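Local coordinates for protein separin (Saccharomyces cerevisiae, PDB 5U1T) that cleaves the cohesin subunit MCD1/SCC1 at the onset of anaphase as a caspase-like cysteine protease, driving chromosome segregation, and is inactivated by securin for most of the cell cycle, at residues T105-A110 / L458-C463; S122-Y127 / M464-T469; N755-V760 / K1085-I1090; R1077-L1082 / I1109-E1114. One frame throughout, in Å; residues are numbered along the deposited sequence.

Overall arrangement
Four contacts illustrate how a long, mostly helical chain is fastened at places both far and near in sequence. From the N terminus, residues 105-110 and 122-127 lie in two successive loops, and after more than 330 residues they meet 458-463 (contact 1) and 464-469 (contact 2), adjoining parts of one loop between helices 448-458 and 470-485. Their segments alternate, so the two cross; their centres lie 11 Å apart and they touch. About 71 Å away, centre to centre, contact 3 brings the start of helix 756-775 to the end of helix 1075-1088. Contact 4 crosses it, joining the earlier part of that helix to 1109-1114 over 26 intervening residues and meeting contact 3 through Val1086 and Ile1109.

Contact 1 (T105-A110 / L458-C463); sequences TNLFQA and LFNVYC
The ring of Tyr462 is laid flat against backbone, with Leu107 N 3.5 Å above its plane over the centre and Asn106 C on the same face nearer the rim. Its opposite face receives Val461 CG1 from its own segment, 4.0 Å above the plane, while Thr105 O approaches CE1 obliquely. Trp124 adds an edge-to-face ring pair from the neighbouring loop. Tyr462 OH ends 3.2 Å from Asn106 N, but the angle is too poor for a hydrogen bond, so the ring is held here by packing on peptide groups. With CG beside its backbone N and opposite the carbonyl carbon (chi1 -68°), the tyrosine reaches to the other loop. An alanine here would take the ring from over the Asn106-Leu107 peptide and is likely to open a gap between the two loops and deprive Trp124 of one of its edge-to-face partners.

Leu107 completes the interface: its CB packs on Tyr462 CD2 at 3.8 Å, and its CD1 lies against the side-chain amide of Asn460. That amide is folded back on its own chain, OD1 accepting Tyr462 N at 3.1 Å in an Asx turn. The contact thus joins the loop between helices 91-103 and 113-117 to the loop between helices 448-458 and 470-485, with helix 408-425 touching Leu107 through Ile419 and helix 48-64 touching Tyr462 through Lys63.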
loop_
_atom_site.group_PDB
_atom_site.type_symbol
_atom_site.label_atom_id
_atom_site.label_comp_id
_atom_site.label_asym_id
_atom_site.label_seq_id
_atom_site.Cartn_x
_atom_site.Cartn_y
_atom_site.Cartn_z
ATOM N N THR A 105 -18.922 15.072 -47.032
ATOM C CA THR A 105 -17.516 15.335 -46.731
ATOM C C THR A 105 -17.309 16.662 -46.007
ATOM O O THR A 105 -16.181 17.134 -45.887
ATOM C CB THR A 105 -16.662 15.331 -48.031
ATOM O OG1 THR A 105 -17.262 16.203 -49.021
ATOM C CG2 THR A 105 -16.554 13.923 -48.614
ATOM N N ASN A 106 -18.397 17.261 -45.528
ATOM C CA ASN A 106 -18.348 18.579 -44.906
ATOM C C ASN A 106 -19.348 18.702 -43.759
ATOM O O ASN A 106 -20.411 18.087 -43.797
ATOM C CB ASN A 106 -18.653 19.697 -45.935
ATOM C CG ASN A 106 -17.643 19.768 -47.085
ATOM O OD1 ASN A 106 -16.625 20.444 -46.979
ATOM N ND2 ASN A 106 -17.933 19.084 -48.189
ATOM N N LEU A 107 -19.044 19.528 -42.762
ATOM C CA LEU A 107 -20.035 19.804 -41.738
ATOM C C LEU A 107 -21.233 20.474 -42.367
ATOM O O LEU A 107 -22.365 19.995 -42.279
ATOM C CB LEU A 107 -19.477 20.693 -40.630
ATOM C CG LEU A 107 -20.548 20.906 -39.548
ATOM C CD1 LEU A 107 -20.933 19.600 -38.822
ATOM C CD2 LEU A 107 -20.179 22.012 -38.579
ATOM N N PHE A 108 -20.959 21.599 -43.015
ATOM C CA PHE A 108 -21.956 22.349 -43.780
ATOM C C PHE A 108 -22.623 21.467 -44.809
ATOM O O PHE A 108 -22.025 20.511 -45.290
ATOM C CB PHE A 108 -21.302 23.556 -44.448
ATOM C CG PHE A 108 -20.291 24.239 -43.564
ATOM C CD1 PHE A 108 -20.684 25.217 -42.659
ATOM C CD2 PHE A 108 -18.950 23.863 -43.589
ATOM C CE1 PHE A 108 -19.754 25.819 -41.832
ATOM C CE2 PHE A 108 -18.047 24.473 -42.788
ATOM C CZ PHE A 108 -18.450 25.453 -41.906
ATOM N N GLN A 109 -23.876 21.782 -45.121
ATOM C CA GLN A 109 -24.645 20.994 -46.071
ATOM C C GLN A 109 -25.092 21.882 -47.208
ATOM O O GLN A 109 -25.257 23.085 -47.030
ATOM C CB GLN A 109 -25.837 20.343 -45.382
ATOM C CG GLN A 109 -25.425 19.312 -44.349
ATOM C CD GLN A 109 -24.758 18.107 -44.977
ATOM O OE1 GLN A 109 -23.526 17.946 -44.916
ATOM N NE2 GLN A 109 -25.570 17.247 -45.604
ATOM N N ALA A 110 -25.261 21.303 -48.388
ATOM C CA ALA A 110 -25.698 22.086 -49.536
ATOM C C ALA A 110 -26.985 21.493 -50.076
ATOM O O ALA A 110 -27.182 20.270 -50.031
ATOM C CB ALA A 110 -24.622 22.118 -50.614
ATOM N N LEU A 458 -20.420 20.662 -30.660
ATOM C CA LEU A 458 -19.015 20.501 -30.383
ATOM C C LEU A 458 -18.613 19.059 -30.503
ATOM O O LEU A 458 -17.567 18.756 -30.995
ATOM C CB LEU A 458 -18.708 21.006 -28.987
ATOM C CG LEU A 458 -17.320 20.908 -28.377
ATOM C CD1 LEU A 458 -16.917 19.468 -28.253
ATOM C CD2 LEU A 458 -16.282 21.696 -29.114
ATOM N N PHE A 459 -19.444 18.157 -30.040
ATOM C CA PHE A 459 -19.096 16.756 -30.145
ATOM C C PHE A 459 -19.497 16.314 -31.529
ATOM O O PHE A 459 -20.578 15.766 -31.753
ATOM C CB PHE A 459 -19.756 15.927 -29.047
ATOM C CG PHE A 459 -19.111 14.604 -28.828
ATOM C CD1 PHE A 459 -17.915 14.513 -28.150
ATOM C CD2 PHE A 459 -19.698 13.447 -29.308
ATOM C CE1 PHE A 459 -17.301 13.277 -27.937
ATOM C CE2 PHE A 459 -19.097 12.207 -29.103
ATOM C CZ PHE A 459 -17.897 12.126 -28.420
ATOM N N ASN A 460 -18.592 16.589 -32.460
ATOM C CA ASN A 460 -18.855 16.469 -33.894
ATOM C C ASN A 460 -17.569 16.095 -34.600
ATOM O O ASN A 460 -16.549 16.746 -34.397
ATOM C CB ASN A 460 -19.429 17.798 -34.445
ATOM C CG ASN A 460 -19.698 17.763 -35.947
ATOM O OD1 ASN A 460 -18.826 18.102 -36.755
ATOM N ND2 ASN A 460 -20.926 17.392 -36.318
ATOM N N VAL A 461 -17.623 15.059 -35.430
ATOM C CA VAL A 461 -16.423 14.526 -36.066
ATOM C C VAL A 461 -15.608 15.516 -36.930
ATOM O O VAL A 461 -14.389 15.354 -37.020
ATOM C CB VAL A 461 -16.768 13.304 -36.933
ATOM C CG1 VAL A 461 -17.478 13.715 -38.167
ATOM C CG2 VAL A 461 -15.518 12.552 -37.305
ATOM N N TYR A 462 -16.216 16.534 -37.551
ATOM C CA TYR A 462 -15.417 17.424 -38.398
ATOM C C TYR A 462 -14.555 18.303 -37.509
ATOM O O TYR A 462 -13.632 18.959 -37.978
ATOM C CB TYR A 462 -16.284 18.276 -39.366
ATOM C CG TYR A 462 -16.939 17.422 -40.424
ATOM C CD1 TYR A 462 -16.203 16.936 -41.504
ATOM C CD2 TYR A 462 -18.267 17.052 -40.317
ATOM C CE1 TYR A 462 -16.786 16.123 -42.460
ATOM C CE2 TYR A 462 -18.847 16.240 -41.239
ATOM C CZ TYR A 462 -18.115 15.782 -42.321
ATOM O OH TYR A 462 -18.715 14.966 -43.260
ATOM N N CYS A 463 -14.830 18.286 -36.215
ATOM C CA CYS A 463 -13.939 18.935 -35.258
ATOM C C CYS A 463 -12.559 18.255 -35.149
ATOM O O CYS A 463 -11.615 18.870 -34.665
ATOM C CB CYS A 463 -14.601 19.004 -33.884
ATOM S SG CYS A 463 -15.802 20.346 -33.709
#

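Contact 2 (S122-Y127 / M464-T469)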
loop_
_atom_site.group_PDB
_atom_site.type_symbol
_atom_site.label_atom_id
_atom_site.label_comp_id
_atom_site.label_asym_id
_atom_site.label_seq_id
_atom_site.Cartn_x
_atom_site.Cartn_y
_atom_site.Cartn_z
ATOM N N SER A 122 -11.909 24.449 -46.243
ATOM C CA SER A 122 -11.471 23.871 -44.978
ATOM C C SER A 122 -10.544 22.702 -45.274
ATOM O O SER A 122 -10.417 22.290 -46.425
ATOM C CB SER A 122 -12.654 23.388 -44.144
ATOM O OG SER A 122 -13.086 22.122 -44.604
ATOM N N THR A 123 -9.925 22.135 -44.245
ATOM C CA THR A 123 -9.042 20.992 -44.469
ATOM C C THR A 123 -9.858 19.810 -45.021
ATOM O O THR A 123 -9.329 18.933 -45.707
ATOM C CB THR A 123 -8.276 20.581 -43.159
ATOM O OG1 THR A 123 -7.476 19.421 -43.403
ATOM C CG2 THR A 123 -9.247 20.289 -42.022
ATOM N N TRP A 124 -11.155 19.807 -44.736
ATOM C CA TRP A 124 -12.020 18.716 -45.165
ATOM C C TRP A 124 -12.237 18.667 -46.672
ATOM O O TRP A 124 -12.408 17.577 -47.230
ATOM C CB TRP A 124 -13.361 18.813 -44.445
ATOM C CG TRP A 124 -13.203 18.479 -43.003
ATOM C CD1 TRP A 124 -13.190 19.346 -41.955
ATOM C CD2 TRP A 124 -12.983 17.175 -42.450
ATOM N NE1 TRP A 124 -12.995 18.663 -40.780
ATOM C CE2 TRP A 124 -12.859 17.328 -41.056
ATOM C CE3 TRP A 124 -12.891 15.894 -42.998
ATOM C CZ2 TRP A 124 -12.635 16.245 -40.196
ATOM C CZ3 TRP A 124 -12.682 14.814 -42.142
ATOM C CH2 TRP A 124 -12.552 14.998 -40.756
ATOM N N ASN A 125 -12.203 19.830 -47.329
ATOM C CA ASN A 125 -12.509 19.894 -48.751
ATOM C C ASN A 125 -11.473 20.584 -49.659
ATOM O O ASN A 125 -11.642 20.593 -50.894
ATOM C CB ASN A 125 -13.873 20.584 -48.962
ATOM C CG ASN A 125 -13.864 22.086 -48.610
ATOM O OD1 ASN A 125 -12.846 22.777 -48.720
ATOM N ND2 ASN A 125 -15.020 22.592 -48.201
ATOM N N ASP A 126 -10.418 21.162 -49.076
ATOM C CA ASP A 126 -9.588 22.108 -49.847
ATOM C C ASP A 126 -8.731 21.446 -50.937
ATOM O O ASP A 126 -8.105 22.127 -51.744
ATOM C CB ASP A 126 -8.698 22.939 -48.914
ATOM C CG ASP A 126 -7.694 22.111 -48.171
ATOM O OD1 ASP A 126 -7.572 20.902 -48.473
ATOM O OD2 ASP A 126 -7.008 22.681 -47.286
ATOM N N TYR A 127 -8.717 20.121 -50.951
ATOM C CA TYR A 127 -8.034 19.373 -51.996
ATOM C C TYR A 127 -8.942 19.057 -53.197
ATOM O O TYR A 127 -8.515 18.403 -54.131
ATOM C CB TYR A 127 -7.454 18.078 -51.400
ATOM C CG TYR A 127 -8.466 17.086 -50.857
ATOM C CD1 TYR A 127 -9.007 16.099 -51.680
ATOM C CD2 TYR A 127 -8.877 17.119 -49.519
ATOM C CE1 TYR A 127 -9.928 15.175 -51.190
ATOM C CE2 TYR A 127 -9.799 16.184 -49.011
ATOM C CZ TYR A 127 -10.312 15.214 -49.853
ATOM O OH TYR A 127 -11.224 14.291 -49.395
ATOM N N MET A 464 -12.439 17.011 -35.612
ATOM C CA MET A 464 -11.145 16.338 -35.642
ATOM C C MET A 464 -10.155 16.971 -36.619
ATOM O O MET A 464 -8.956 16.698 -36.533
ATOM C CB MET A 464 -11.310 14.864 -35.996
ATOM C CG MET A 464 -12.300 14.114 -35.107
ATOM S SD MET A 464 -11.891 14.082 -33.343
ATOM C CE MET A 464 -10.190 13.628 -33.483
ATOM N N LEU A 465 -10.644 17.817 -37.525
ATOM C CA LEU A 465 -9.810 18.492 -38.522
ATOM C C LEU A 465 -8.847 17.565 -39.256
ATOM O O LEU A 465 -7.710 17.940 -39.517
ATOM C CB LEU A 465 -9.016 19.623 -37.876
ATOM C CG LEU A 465 -9.792 20.863 -37.429
ATOM C CD1 LEU A 465 -8.844 21.869 -36.799
ATOM C CD2 LEU A 465 -10.556 21.523 -38.597
ATOM N N ARG A 466 -9.322 16.369 -39.598
ATOM C CA ARG A 466 -8.530 15.352 -40.296
ATOM C C ARG A 466 -7.226 15.001 -39.565
ATOM O O ARG A 466 -6.187 14.758 -40.185
ATOM C CB ARG A 466 -8.213 15.795 -41.729
ATOM C CG ARG A 466 -9.404 15.762 -42.669
ATOM C CD ARG A 466 -9.016 16.156 -44.074
ATOM N NE ARG A 466 -8.077 15.217 -44.681
ATOM C CZ ARG A 466 -8.408 14.257 -45.541
ATOM N NH1 ARG A 466 -9.667 14.081 -45.910
ATOM N NH2 ARG A 466 -7.473 13.463 -46.034
ATOM N N ASN A 467 -7.301 14.972 -38.240
ATOM C CA ASN A 467 -6.166 14.631 -37.416
ATOM C C ASN A 467 -6.042 13.116 -37.281
ATOM O O ASN A 467 -6.995 12.433 -36.923
ATOM C CB ASN A 467 -6.299 15.281 -36.046
ATOM C CG ASN A 467 -5.055 15.124 -35.210
ATOM O OD1 ASN A 467 -4.720 14.022 -34.777
ATOM N ND2 ASN A 467 -4.367 16.232 -34.971
ATOM N N ASP A 468 -4.865 12.583 -37.567
ATOM C CA ASP A 468 -4.730 11.132 -37.627
ATOM C C ASP A 468 -3.882 10.559 -36.487
ATOM O O ASP A 468 -3.138 9.596 -36.678
ATOM C CB ASP A 468 -4.137 10.721 -38.976
ATOM C CG ASP A 468 -2.859 11.454 -39.283
ATOM O OD1 ASP A 468 -2.305 12.074 -38.344
ATOM O OD2 ASP A 468 -2.412 11.426 -40.458
ATOM N N THR A 469 -4.007 11.161 -35.310
ATOM C CA THR A 469 -3.306 10.677 -34.126
ATOM C C THR A 469 -4.301 10.213 -33.069
ATOM O O THR A 469 -5.337 10.829 -32.890
ATOM C CB THR A 469 -2.396 11.768 -33.518
ATOM O OG1 THR A 469 -3.209 12.774 -32.888
ATOM C CG2 THR A 469 -1.528 12.399 -34.590
#
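Directly after Arg466, the residue that meets Trp124 and Tyr127 across the contact, Asn467 OD1 is gripped twice: by Thr469 OG1 at 2.7 Å, in the carbonyl plane on a lone pair, and by Thr469 N at 3.0 Å, tilted 25° from that plane. This Asx turn shapes the chain just before helix 470-485, whose N-cap is Thr469.

Arg466 then carries the contact. Its CG sits over the face of the Trp124 six-membered ring, 3.5 Å from the centroid and 16° off the normal, a CH-pi contact, and its backbone N comes 3.4 Å from Trp124 CZ2. Past CG the chain bends at CG-CD (chi3 64°), which takes the guanidinium off the indole and brings NH1 to Tyr127, 3.7 Å from CE2, with that carbon over one face of the guanidinium. Its NH2 is bonded to Asn72, on helix 69-87. Thr123 flanks the bend, its O and OG1 near Arg466 CD, and its CG2 meets Leu465 CD2 at 3.9 Å. Trp124 NE1 donates to Tyr462 O, fixing the indole against the other loop.

The chemistry divides the arginine: methylenes serve as apolar cover for an indole, while the charged end is passed on to a polar partner. A CH-pi contact and van der Waals packing thus tie the loop between helices 113-117 and 129-142 to the one before helix 470-485, with no direct ion pair between them.

Contact 3 (N755-V760 / K1085-I1090); sequences NVISAV and KVLNNI
Ile757, on the first turn of helix 756-775, begins an apolar helix-to-helix contact against the last turn of helix 1075-1088, a junction of the kind from which all-helical domains are assembled. Its two branches do different work. CG1 lies beside the backbone N (chi1 -57°), and from it CD1 reaches across to meet Val1086 CG1 and Leu1087 CD2, each at 3.6 Å. The other branch, CG2, touches Ile1090 CD1 at 3.9 Å. Ile757 stands roughly perpendicular to Val1086 and runs antiparallel alongside Leu1087 and Ile1090; one isoleucine therefore addresses three partners. An alanine in its place would remove both outer branches and probably leave a gap beside Val1086 and Ile1090.

On the following residue, Ser758 N is hydrogen-bonded to Asn1108 OD1, which ties the start of this helix to the loop ahead of helix 1111-1127. Ala759 faces elsewhere, onto helices 729-752 and 782-805. Val760, three residues and almost one turn after Ile757, brings the same helix face back to the contact. It also packs against helix 782-805 and against an acidic side chain of the other protein chain in the assembly. Across the contact its fork is simple: CG1 and CG2 both stand 4.0 Å from a single methyl, Leu1087 CD2.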
loop_
_atom_site.group_PDB
_atom_site.type_symbol
_atom_site.label_atom_id
_atom_site.label_comp_id
_atom_site.label_asym_id
_atom_site.label_seq_id
_atom_site.Cartn_x
_atom_site.Cartn_y
_atom_site.Cartn_z
ATOM N N ASN A 755 13.546 0.142 19.900
ATOM C CA ASN A 755 12.439 0.966 20.419
ATOM C C ASN A 755 11.086 0.297 20.249
ATOM O O ASN A 755 10.262 0.726 19.437
ATOM C CB ASN A 755 12.407 2.325 19.735
ATOM C CG ASN A 755 13.507 3.215 20.200
ATOM O OD1 ASN A 755 14.396 2.778 20.930
ATOM N ND2 ASN A 755 13.466 4.472 19.791
ATOM N N VAL A 756 10.865 -0.745 21.034
ATOM C CA VAL A 756 9.729 -1.614 20.847
ATOM C C VAL A 756 8.431 -0.867 21.013
ATOM O O VAL A 756 7.546 -0.997 20.177
ATOM C CB VAL A 756 9.777 -2.793 21.816
ATOM C CG1 VAL A 756 8.497 -3.600 21.742
ATOM C CG2 VAL A 756 10.971 -3.660 21.486
ATOM N N ILE A 757 8.328 -0.060 22.064
ATOM C CA ILE A 757 7.069 0.616 22.367
ATOM C C ILE A 757 6.629 1.554 21.252
ATOM O O ILE A 757 5.550 1.396 20.678
ATOM C CB ILE A 757 7.148 1.439 23.662
ATOM C CG1 ILE A 757 7.563 0.549 24.840
ATOM C CG2 ILE A 757 5.809 2.150 23.922
ATOM C CD1 ILE A 757 6.666 -0.643 25.023
ATOM N N SER A 758 7.467 2.533 20.948
ATOM C CA SER A 758 7.111 3.522 19.954
ATOM C C SER A 758 6.934 2.853 18.571
ATOM O O SER A 758 6.091 3.270 17.790
ATOM C CB SER A 758 8.155 4.649 19.929
ATOM O OG SER A 758 9.386 4.189 19.420
ATOM N N ALA A 759 7.680 1.790 18.283
ATOM C CA ALA A 759 7.430 1.041 17.044
ATOM C C ALA A 759 6.024 0.439 17.029
ATOM O O ALA A 759 5.368 0.408 15.997
ATOM C CB ALA A 759 8.462 -0.049 16.850
ATOM N N VAL A 760 5.566 -0.045 18.181
ATOM C CA VAL A 760 4.211 -0.581 18.288
ATOM C C VAL A 760 3.204 0.532 18.031
ATOM O O VAL A 760 2.233 0.330 17.313
ATOM C CB VAL A 760 3.928 -1.221 19.671
ATOM C CG1 VAL A 760 2.443 -1.500 19.842
ATOM C CG2 VAL A 760 4.710 -2.497 19.825
ATOM N N LYS A 1085 3.766 -5.578 30.841
ATOM C CA LYS A 1085 3.213 -4.555 31.723
ATOM C C LYS A 1085 3.141 -3.194 31.011
ATOM O O LYS A 1085 2.068 -2.586 30.938
ATOM C CB LYS A 1085 4.040 -4.461 33.009
ATOM C CG LYS A 1085 3.574 -3.422 34.025
ATOM C CD LYS A 1085 2.331 -3.838 34.789
ATOM C CE LYS A 1085 2.025 -2.817 35.890
ATOM N NZ LYS A 1085 0.767 -3.075 36.660
ATOM N N VAL A 1086 4.265 -2.733 30.461
ATOM C CA VAL A 1086 4.324 -1.415 29.823
ATOM C C VAL A 1086 3.342 -1.267 28.654
ATOM O O VAL A 1086 2.560 -0.313 28.612
ATOM C CB VAL A 1086 5.743 -1.098 29.319
ATOM C CG1 VAL A 1086 5.724 0.135 28.433
ATOM C CG2 VAL A 1086 6.686 -0.899 30.495
ATOM N N LEU A 1087 3.379 -2.218 27.722
ATOM C CA LEU A 1087 2.507 -2.197 26.555
ATOM C C LEU A 1087 1.025 -2.219 26.921
ATOM O O LEU A 1087 0.174 -1.846 26.108
ATOM C CB LEU A 1087 2.828 -3.371 25.628
ATOM C CG LEU A 1087 3.971 -3.129 24.635
ATOM C CD1 LEU A 1087 4.291 -4.386 23.859
ATOM C CD2 LEU A 1087 3.639 -1.996 23.666
ATOM N N ASN A 1088 0.711 -2.548 28.154
ATOM C CA ASN A 1088 -0.673 -2.715 28.551
ATOM C C ASN A 1088 -1.200 -1.487 29.277
ATOM O O ASN A 1088 -2.385 -1.263 29.339
ATOM C CB ASN A 1088 -0.813 -3.940 29.436
ATOM C CG ASN A 1088 -1.871 -4.896 28.952
ATOM O OD1 ASN A 1088 -3.045 -4.612 29.029
ATOM N ND2 ASN A 1088 -1.456 -6.044 28.470
ATOM N N ASN A 1089 -0.311 -0.687 29.830
ATOM C CA ASN A 1089 -0.709 0.548 30.480
ATOM C C ASN A 1089 -0.536 1.748 29.540
ATOM O O ASN A 1089 -0.632 2.905 29.963
ATOM C CB ASN A 1089 0.080 0.739 31.770
ATOM C CG ASN A 1089 -0.304 -0.279 32.850
ATOM O OD1 ASN A 1089 0.300 -1.357 32.967
ATOM N ND2 ASN A 1089 -1.302 0.066 33.653
ATOM N N ILE A 1090 -0.298 1.456 28.260
ATOM C CA ILE A 1090 -0.239 2.472 27.215
ATOM C C ILE A 1090 -1.563 3.216 27.039
ATOM O O ILE A 1090 -2.598 2.595 26.799
ATOM C CB ILE A 1090 0.127 1.858 25.843
ATOM C CG1 ILE A 1090 1.545 1.289 25.853
ATOM C CG2 ILE A 1090 -0.026 2.896 24.740
ATOM C CD1 ILE A 1090 2.141 1.099 24.453
#

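Contact 4 (R1077-L1082 / I1109-E1114); sequences RHMPLL and ISTITE
A carboxylate met on its anti side is the unusual feature here: His1078 NE2 donates to Glu1114 OE1 at 2.9 Å, with an N-H...O angle of 160°. The oxygen lies close to the imidazole plane, at the ring's edge, while the donor stands 21° out of the carboxylate plane. His1078 gets there with CG anti to its own N (chi1 171°), which carries the ring toward the other segment. The carboxylate would probably make the imidazole more basic; Arg1117 offers the same OE1 a weak, long ion pair.

Apolar groups flank this bond. Met1079 bends so that SD rests 3.6 Å from Glu1114 CG and CE comes to Thr1111 OG1. Leu1082 CD2 sits over a face of the Glu1114 carboxylate, its side chain running head-on to the glutamate's, and also meets Ile1109 CD1 at 3.9 Å, to which Met1079 CE adds a further touch at 4.0 Å. Pro1080 accompanies a kink, where the N atoms of residues 1080 and 1081 lack a bond to the preceding turn.

Away from Cys1497, the probable active-site residue, the arrangement is a His-carboxylate hydrogen bond set among apolar side chains, linking two helices consecutive in the chain, 1075-1088 and 1111-1127, across their connecting segment.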
loop_
_atom_site.group_PDB
_atom_site.type_symbol
_atom_site.label_atom_id
_atom_site.label_comp_id
_atom_site.label_asym_id
_atom_site.label_seq_id
_atom_site.Cartn_x
_atom_site.Cartn_y
_atom_site.Cartn_z
ATOM N N ARG A 1077 14.234 -13.416 31.515
ATOM C CA ARG A 1077 13.094 -13.760 32.351
ATOM C C ARG A 1077 12.250 -12.513 32.620
ATOM O O ARG A 1077 11.027 -12.574 32.687
ATOM C CB ARG A 1077 13.558 -14.390 33.673
ATOM C CG ARG A 1077 14.050 -15.824 33.536
ATOM C CD ARG A 1077 14.266 -16.482 34.877
ATOM N NE ARG A 1077 15.334 -15.867 35.661
ATOM C CZ ARG A 1077 16.470 -16.481 35.989
ATOM N NH1 ARG A 1077 16.697 -17.728 35.579
ATOM N NH2 ARG A 1077 17.383 -15.851 36.723
ATOM N N HIS A 1078 12.937 -11.384 32.746
ATOM C CA HIS A 1078 12.358 -10.118 33.134
ATOM C C HIS A 1078 11.746 -9.329 31.946
ATOM O O HIS A 1078 10.633 -8.800 32.050
ATOM C CB HIS A 1078 13.443 -9.297 33.834
ATOM C CG HIS A 1078 13.060 -7.878 34.107
ATOM N ND1 HIS A 1078 12.087 -7.536 35.019
ATOM C CD2 HIS A 1078 13.529 -6.716 33.596
ATOM C CE1 HIS A 1078 11.968 -6.218 35.053
ATOM N NE2 HIS A 1078 12.836 -5.698 34.205
ATOM N N MET A 1079 12.484 -9.259 30.832
ATOM C CA MET A 1079 12.112 -8.465 29.665
ATOM C C MET A 1079 10.713 -8.771 29.102
ATOM O O MET A 1079 9.984 -7.856 28.782
ATOM C CB MET A 1079 13.156 -8.633 28.562
ATOM C CG MET A 1079 14.493 -7.986 28.850
ATOM S SD MET A 1079 14.386 -6.294 29.478
ATOM C CE MET A 1079 14.543 -5.290 27.997
ATOM N N PRO A 1080 10.325 -10.049 28.977
ATOM C CA PRO A 1080 8.953 -10.229 28.500
ATOM C C PRO A 1080 7.902 -9.694 29.466
ATOM O O PRO A 1080 6.895 -9.168 29.023
ATOM C CB PRO A 1080 8.819 -11.747 28.376
ATOM C CG PRO A 1080 10.204 -12.267 28.370
ATOM C CD PRO A 1080 11.008 -11.335 29.174
ATOM N N LEU A 1081 8.118 -9.833 30.766
ATOM C CA LEU A 1081 7.106 -9.415 31.733
ATOM C C LEU A 1081 6.974 -7.898 31.768
ATOM O O LEU A 1081 5.876 -7.370 31.848
ATOM C CB LEU A 1081 7.432 -9.965 33.129
ATOM C CG LEU A 1081 7.451 -11.493 33.210
ATOM C CD1 LEU A 1081 8.153 -11.996 34.503
ATOM C CD2 LEU A 1081 6.053 -12.067 33.100
ATOM N N LEU A 1082 8.095 -7.200 31.695
ATOM C CA LEU A 1082 8.067 -5.756 31.725
ATOM C C LEU A 1082 7.418 -5.220 30.452
ATOM O O LEU A 1082 6.624 -4.280 30.497
ATOM C CB LEU A 1082 9.471 -5.194 31.884
ATOM C CG LEU A 1082 9.526 -3.673 31.931
ATOM C CD1 LEU A 1082 9.091 -3.117 33.287
ATOM C CD2 LEU A 1082 10.914 -3.222 31.578
ATOM N N ILE A 1109 11.037 2.168 27.124
ATOM C CA ILE A 1109 12.030 1.360 27.830
ATOM C C ILE A 1109 13.105 0.815 26.898
ATOM O O ILE A 1109 12.953 0.872 25.685
ATOM C CB ILE A 1109 11.354 0.159 28.528
ATOM C CG1 ILE A 1109 11.184 -0.998 27.555
ATOM C CG2 ILE A 1109 9.983 0.534 29.053
ATOM C CD1 ILE A 1109 11.962 -2.202 27.955
ATOM N N SER A 1110 14.178 0.267 27.470
ATOM C CA SER A 1110 15.129 -0.570 26.712
ATOM C C SER A 1110 16.128 -1.324 27.614
ATOM O O SER A 1110 16.359 -0.929 28.774
ATOM C CB SER A 1110 15.914 0.261 25.689
ATOM O OG SER A 1110 16.620 -0.588 24.802
ATOM N N THR A 1111 16.720 -2.379 27.035
ATOM C CA THR A 1111 17.649 -3.305 27.695
ATOM C C THR A 1111 18.743 -2.611 28.523
ATOM O O THR A 1111 19.259 -3.157 29.503
ATOM C CB THR A 1111 18.297 -4.243 26.640
ATOM O OG1 THR A 1111 17.487 -5.416 26.496
ATOM C CG2 THR A 1111 19.714 -4.671 27.031
ATOM N N ILE A 1112 19.047 -1.379 28.148
ATOM C CA ILE A 1112 20.057 -0.600 28.841
ATOM C C ILE A 1112 19.658 -0.288 30.289
ATOM O O ILE A 1112 20.314 -0.742 31.237
ATOM C CB ILE A 1112 20.336 0.700 28.071
ATOM C CG1 ILE A 1112 20.473 0.395 26.564
ATOM C CG2 ILE A 1112 21.553 1.422 28.649
ATOM C CD1 ILE A 1112 21.430 -0.786 26.226
ATOM N N THR A 1113 18.584 0.475 30.473
ATOM C CA THR A 1113 18.109 0.765 31.826
ATOM C C THR A 1113 17.685 -0.520 32.501
ATOM O O THR A 1113 17.885 -0.679 33.708
ATOM C CB THR A 1113 16.922 1.784 31.851
ATOM O OG1 THR A 1113 16.329 1.814 33.166
ATOM C CG2 THR A 1113 15.849 1.467 30.741
ATOM N N GLU A 1114 17.137 -1.457 31.728
ATOM C CA GLU A 1114 16.726 -2.748 32.294
ATOM C C GLU A 1114 17.895 -3.578 32.809
ATOM O O GLU A 1114 17.737 -4.410 33.705
ATOM C CB GLU A 1114 15.938 -3.561 31.275
ATOM C CG GLU A 1114 14.503 -3.137 31.185
ATOM C CD GLU A 1114 14.023 -2.411 32.437
ATOM O OE1 GLU A 1114 13.787 -3.080 33.470
ATOM O OE2 GLU A 1114 13.861 -1.165 32.383
#